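Long-range contact in Pyrsv_gp04 (Pyrobaculum spherical virus, PDB 2VXZ), which is of unproven function but probably regulates viral transcription by binding DNA, as a helix-turn-helix protein would: residues L17-I30 and V62-L75. Residues are numbered along the deposited sequence; the frame is centred on the assembly and turned at random.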
loop_
_atom_site.group_PDB
_atom_site.type_symbol
_atom_site.label_atom_id
_atom_site.label_comp_id
_atom_site.label_asym_id
_atom_site.label_seq_id
_atom_site.Cartn_x
_atom_site.Cartn_y
_atom_site.Cartn_z
ATOM N N LEU A 17 -9.444 -7.064 -12.237
ATOM C CA LEU A 17 -10.627 -6.411 -11.659
ATOM C C LEU A 17 -11.191 -7.204 -10.471
ATOM O O LEU A 17 -11.589 -6.626 -9.455
ATOM C CB LEU A 17 -11.691 -6.191 -12.731
ATOM C CG LEU A 17 -11.324 -5.140 -13.794
ATOM C CD1 LEU A 17 -12.421 -5.054 -14.863
ATOM C CD2 LEU A 17 -11.061 -3.760 -13.184
ATOM N N ALA A 18 -11.187 -8.528 -10.591
ATOM C CA ALA A 18 -11.640 -9.391 -9.490
ATOM C C ALA A 18 -10.748 -9.249 -8.261
ATOM O O ALA A 18 -11.237 -9.142 -7.134
ATOM C CB ALA A 18 -11.671 -10.816 -9.935
ATOM N N LEU A 19 -9.437 -9.264 -8.483
ATOM C CA LEU A 19 -8.460 -9.110 -7.407
ATOM C C LEU A 19 -8.666 -7.779 -6.675
ATOM O O LEU A 19 -8.568 -7.717 -5.457
ATOM C CB LEU A 19 -7.042 -9.207 -7.981
ATOM C CG LEU A 19 -5.828 -9.447 -7.096
ATOM C CD1 LEU A 19 -6.018 -10.677 -6.225
ATOM C CD2 LEU A 19 -4.547 -9.573 -7.949
ATOM N N LEU A 20 -8.960 -6.719 -7.427
ATOM C CA LEU A 20 -9.208 -5.398 -6.840
ATOM C C LEU A 20 -10.563 -5.207 -6.151
ATOM O O LEU A 20 -10.748 -4.215 -5.444
ATOM C CB LEU A 20 -9.050 -4.309 -7.903
ATOM C CG LEU A 20 -7.650 -4.186 -8.496
ATOM C CD1 LEU A 20 -7.676 -3.207 -9.646
ATOM C CD2 LEU A 20 -6.625 -3.782 -7.426
ATOM N N ALA A 21 -11.513 -6.117 -6.356
ATOM C CA ALA A 21 -12.841 -5.980 -5.751
ATOM C C ALA A 21 -12.773 -5.855 -4.235
ATOM O O ALA A 21 -13.581 -5.160 -3.634
ATOM C CB ALA A 21 -13.740 -7.155 -6.140
ATOM N N ASP A 22 -11.795 -6.520 -3.631
ATOM C CA ASP A 22 -11.621 -6.528 -2.187
ATOM C C ASP A 22 -10.773 -5.359 -1.666
ATOM O O ASP A 22 -10.771 -5.081 -0.462
ATOM C CB ASP A 22 -10.996 -7.861 -1.747
ATOM C CG ASP A 22 -10.152 -8.502 -2.837
ATOM O OD1 ASP A 22 -8.913 -8.576 -2.677
ATOM O OD2 ASP A 22 -10.734 -8.925 -3.870
ATOM N N GLY A 23 -10.040 -4.684 -2.550
ATOM C CA GLY A 23 -9.329 -3.467 -2.169
ATOM C C GLY A 23 -8.198 -3.109 -3.114
ATOM O O GLY A 23 -7.812 -3.918 -3.954
ATOM N N CYS A 24 -7.683 -1.886 -2.973
ATOM C CA CYS A 24 -6.575 -1.419 -3.804
ATOM C C CYS A 24 -5.337 -2.260 -3.580
ATOM O O CYS A 24 -5.097 -2.747 -2.486
ATOM C CB CYS A 24 -6.225 0.029 -3.500
ATOM S SG CYS A 24 -7.635 1.025 -3.127
ATOM N N LYS A 25 -4.543 -2.404 -4.631
ATOM C CA LYS A 25 -3.331 -3.188 -4.563
ATOM C C LYS A 25 -2.260 -2.530 -5.382
ATOM O O LYS A 25 -2.555 -1.849 -6.363
ATOM C CB LYS A 25 -3.598 -4.594 -5.092
ATOM C CG LYS A 25 -4.678 -5.304 -4.296
ATOM C CD LYS A 25 -4.872 -6.732 -4.726
ATOM C CE LYS A 25 -5.598 -7.529 -3.660
ATOM N NZ LYS A 25 -6.865 -6.887 -3.214
ATOM N N THR A 26 -1.009 -2.743 -4.989
ATOM C CA THR A 26 0.114 -2.301 -5.806
ATOM C C THR A 26 0.250 -3.208 -7.027
ATOM O O THR A 26 -0.153 -4.367 -6.991
ATOM C CB THR A 26 1.433 -2.336 -5.039
ATOM O OG1 THR A 26 1.800 -3.700 -4.756
ATOM C CG2 THR A 26 1.306 -1.543 -3.741
ATOM N N THR A 27 0.832 -2.672 -8.093
ATOM C CA THR A 27 1.176 -3.467 -9.260
ATOM C C THR A 27 2.045 -4.667 -8.869
ATOM O O THR A 27 1.864 -5.762 -9.406
ATOM C CB THR A 27 1.873 -2.598 -10.337
ATOM O OG1 THR A 27 1.013 -1.500 -10.671
ATOM C CG2 THR A 27 2.170 -3.412 -11.590
ATOM N N SER A 28 2.972 -4.488 -7.924
ATOM C CA SER A 28 3.797 -5.618 -7.484
ATOM C C SER A 28 2.976 -6.768 -6.907
ATOM O O SER A 28 3.279 -7.930 -7.168
ATOM C CB SER A 28 4.876 -5.192 -6.483
ATOM O OG SER A 28 4.303 -4.516 -5.391
ATOM N N LEU A 29 1.939 -6.454 -6.137
ATOM C CA LEU A 29 1.103 -7.504 -5.574
ATOM C C LEU A 29 0.285 -8.171 -6.671
ATOM O O LEU A 29 0.173 -9.404 -6.705
ATOM C CB LEU A 29 0.186 -6.961 -4.485
ATOM C CG LEU A 29 -0.678 -7.998 -3.768
ATOM C CD1 LEU A 29 0.152 -9.147 -3.188
ATOM C CD2 LEU A 29 -1.510 -7.329 -2.669
ATOM N N ILE A 30 -0.273 -7.363 -7.575
ATOM C CA ILE A 30 -1.009 -7.904 -8.737
ATOM C C ILE A 30 -0.140 -8.854 -9.561
ATOM O O ILE A 30 -0.559 -9.968 -9.881
ATOM C CB ILE A 30 -1.579 -6.742 -9.625
ATOM C CG1 ILE A 30 -2.623 -5.962 -8.832
ATOM C CG2 ILE A 30 -2.203 -7.290 -10.930
ATOM C CD1 ILE A 30 -2.940 -4.574 -9.371
ATOM N N VAL A 62 5.665 3.812 -4.968
ATOM C CA VAL A 62 4.790 2.769 -5.522
ATOM C C VAL A 62 3.518 3.420 -6.058
ATOM O O VAL A 62 3.173 4.537 -5.681
ATOM C CB VAL A 62 4.376 1.679 -4.482
ATOM C CG1 VAL A 62 5.536 1.295 -3.567
ATOM C CG2 VAL A 62 3.185 2.134 -3.654
ATOM N N ALA A 63 2.825 2.714 -6.939
ATOM C CA ALA A 63 1.531 3.165 -7.429
ATOM C C ALA A 63 0.467 2.211 -6.896
ATOM O O ALA A 63 0.636 1.000 -6.940
ATOM C CB ALA A 63 1.516 3.198 -8.946
ATOM N N LEU A 64 -0.614 2.758 -6.357
ATOM C CA LEU A 64 -1.738 1.922 -5.954
ATOM C C LEU A 64 -2.745 1.877 -7.083
ATOM O O LEU A 64 -3.095 2.926 -7.644
ATOM C CB LEU A 64 -2.400 2.446 -4.677
ATOM C CG LEU A 64 -1.648 2.138 -3.382
ATOM C CD1 LEU A 64 -2.117 3.042 -2.265
ATOM C CD2 LEU A 64 -1.802 0.690 -2.986
ATOM N N VAL A 65 -3.201 0.669 -7.414
ATOM C CA VAL A 65 -4.244 0.463 -8.426
ATOM C C VAL A 65 -5.571 0.295 -7.706
ATOM O O VAL A 65 -5.701 -0.578 -6.850
ATOM C CB VAL A 65 -3.944 -0.763 -9.295
ATOM C CG1 VAL A 65 -5.003 -0.934 -10.401
ATOM C CG2 VAL A 65 -2.562 -0.641 -9.877
ATOM N N CYS A 66 -6.540 1.146 -8.055
ATOM C CA CYS A 66 -7.814 1.228 -7.346
ATOM C C CYS A 66 -8.982 1.227 -8.341
ATOM O O CYS A 66 -8.858 1.775 -9.437
ATOM C CB CYS A 66 -7.856 2.520 -6.510
ATOM S SG CYS A 66 -6.270 3.060 -5.772
ATOM N N LEU A 67 -10.119 0.651 -7.950
ATOM C CA LEU A 67 -11.328 0.696 -8.787
ATOM C C LEU A 67 -11.947 2.095 -8.819
ATOM O O LEU A 67 -12.678 2.438 -9.742
ATOM C CB LEU A 67 -12.388 -0.289 -8.283
ATOM C CG LEU A 67 -12.030 -1.775 -8.286
ATOM C CD1 LEU A 67 -13.193 -2.569 -7.697
ATOM C CD2 LEU A 67 -11.672 -2.255 -9.699
ATOM N N SER A 68 -11.669 2.889 -7.794
ATOM C CA SER A 68 -12.200 4.239 -7.692
ATOM C C SER A 68 -11.423 5.011 -6.642
ATOM O O SER A 68 -10.711 4.416 -5.827
ATOM C CB SER A 68 -13.670 4.197 -7.289
ATOM O OG SER A 68 -13.822 3.708 -5.971
HETATM N N MSE A 69 -11.569 6.333 -6.654
HETATM C CA MSE A 69 -10.976 7.153 -5.614
HETATM C C MSE A 69 -11.664 6.925 -4.279
HETATM O O MSE A 69 -11.015 7.008 -3.256
HETATM C CB MSE A 69 -10.954 8.637 -5.997
HETATM C CG MSE A 69 -9.941 8.943 -7.096
HETATM SE SE MSE A 69 -8.113 8.412 -6.651
HETATM C CE MSE A 69 -7.760 9.750 -5.293
ATOM N N ASP A 70 -12.956 6.598 -4.285
ATOM C CA ASP A 70 -13.614 6.153 -3.052
ATOM C C ASP A 70 -12.944 4.917 -2.462
ATOM O O ASP A 70 -12.784 4.824 -1.247
ATOM C CB ASP A 70 -15.082 5.822 -3.288
ATOM C CG ASP A 70 -15.969 7.038 -3.244
ATOM O OD1 ASP A 70 -15.460 8.181 -3.151
ATOM O OD2 ASP A 70 -17.198 6.840 -3.282
ATOM N N GLN A 71 -12.572 3.961 -3.314
ATOM C CA GLN A 71 -11.925 2.747 -2.822
ATOM C C GLN A 71 -10.560 3.099 -2.231
ATOM O O GLN A 71 -10.134 2.507 -1.225
ATOM C CB GLN A 71 -11.761 1.697 -3.924
ATOM C CG GLN A 71 -11.371 0.336 -3.368
ATOM C CD GLN A 71 -10.988 -0.665 -4.441
ATOM O OE1 GLN A 71 -10.206 -0.362 -5.344
ATOM N NE2 GLN A 71 -11.536 -1.870 -4.339
ATOM N N TYR A 72 -9.876 4.055 -2.866
ATOM C CA TYR A 72 -8.600 4.551 -2.357
ATOM C C TYR A 72 -8.777 5.155 -0.980
ATOM O O TYR A 72 -8.024 4.833 -0.080
ATOM C CB TYR A 72 -7.948 5.570 -3.303
ATOM C CG TYR A 72 -6.730 6.241 -2.704
ATOM C CD1 TYR A 72 -5.528 5.554 -2.591
ATOM C CD2 TYR A 72 -6.785 7.553 -2.226
ATOM C CE1 TYR A 72 -4.403 6.151 -2.039
ATOM C CE2 TYR A 72 -5.657 8.162 -1.666
ATOM C CZ TYR A 72 -4.468 7.443 -1.579
ATOM O OH TYR A 72 -3.333 8.001 -1.018
ATOM N N ARG A 73 -9.767 6.026 -0.819
ATOM C CA ARG A 73 -9.998 6.668 0.472
ATOM C C ARG A 73 -10.313 5.657 1.572
ATOM O O ARG A 73 -9.860 5.819 2.701
ATOM C CB ARG A 73 -11.091 7.728 0.374
ATOM C CG ARG A 73 -10.663 8.919 -0.457
ATOM C CD ARG A 73 -11.758 9.954 -0.582
ATOM N NE ARG A 73 -11.500 10.832 -1.728
ATOM C CZ ARG A 73 -12.081 10.745 -2.924
ATOM N NH1 ARG A 73 -13.029 9.850 -3.188
ATOM N NH2 ARG A 73 -11.723 11.608 -3.867
ATOM N N GLN A 74 -11.060 4.608 1.236
ATOM C CA GLN A 74 -11.316 3.515 2.177
ATOM C C GLN A 74 -10.023 2.813 2.581
ATOM O O GLN A 74 -9.839 2.494 3.753
ATOM C CB GLN A 74 -12.297 2.503 1.579
ATOM C CG GLN A 74 -13.694 3.038 1.500
ATOM C CD GLN A 74 -14.653 2.140 0.738
ATOM O OE1 GLN A 74 -14.245 1.297 -0.073
ATOM N NE2 GLN A 74 -15.950 2.329 0.985
ATOM N N LEU A 75 -9.138 2.566 1.613
ATOM C CA LEU A 75 -7.841 1.942 1.895
ATOM C C LEU A 75 -7.010 2.802 2.847
ATOM O O LEU A 75 -6.473 2.310 3.845
ATOM C CB LEU A 75 -7.059 1.707 0.602
ATOM C CG LEU A 75 -5.736 0.958 0.749
ATOM C CD1 LEU A 75 -5.955 -0.541 0.675
ATOM C CD2 LEU A 75 -4.750 1.419 -0.304
HETATM O O HOH W 1 -13.024 -2.685 -1.849
HETATM O O HOH W 2 -9.711 -0.634 -0.563
HETATM O O HOH W 3 2.353 -0.151 -8.539
#
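Q71 reaches across to the backbone of L20, where its NE2 donates to L20 O at 2.7 Å; the acceptor lies 15° out of the amide plane. Its OE1 accepts from L67 N at 2.8 Å, nearly straight (169° at the hydrogen), so both ends of the amide are tied and its flip is fixed. Water 1 takes a second bond from NE2 and bridges to A21 O. L20 CD1 meets V65 CG1, set anti to the V65 backbone N (chi1 -177°), at 3.6 Å, the two side chains crossing at about a right angle, while L67 CD2 packs on L20 CB and L17 CD2. K25 and V65 form an antiparallel hydrogen-bonded pair (K25 N to V65 O 3.1 Å, V65 N to K25 O 2.8 Å), adding strand 25-26 to strand 62-66, central in a three-stranded sheet whose hairpin 55-66 is consistent with the wing of a winged helix-turn-helix. C24 and C66 form a disulfide in a structure of this protein; both are modelled in two conformers, and in one the SG atoms are 3.6 Å apart, so the bond may be only partly formed. S68 OG caps helix 69-89 by accepting from Q71 N.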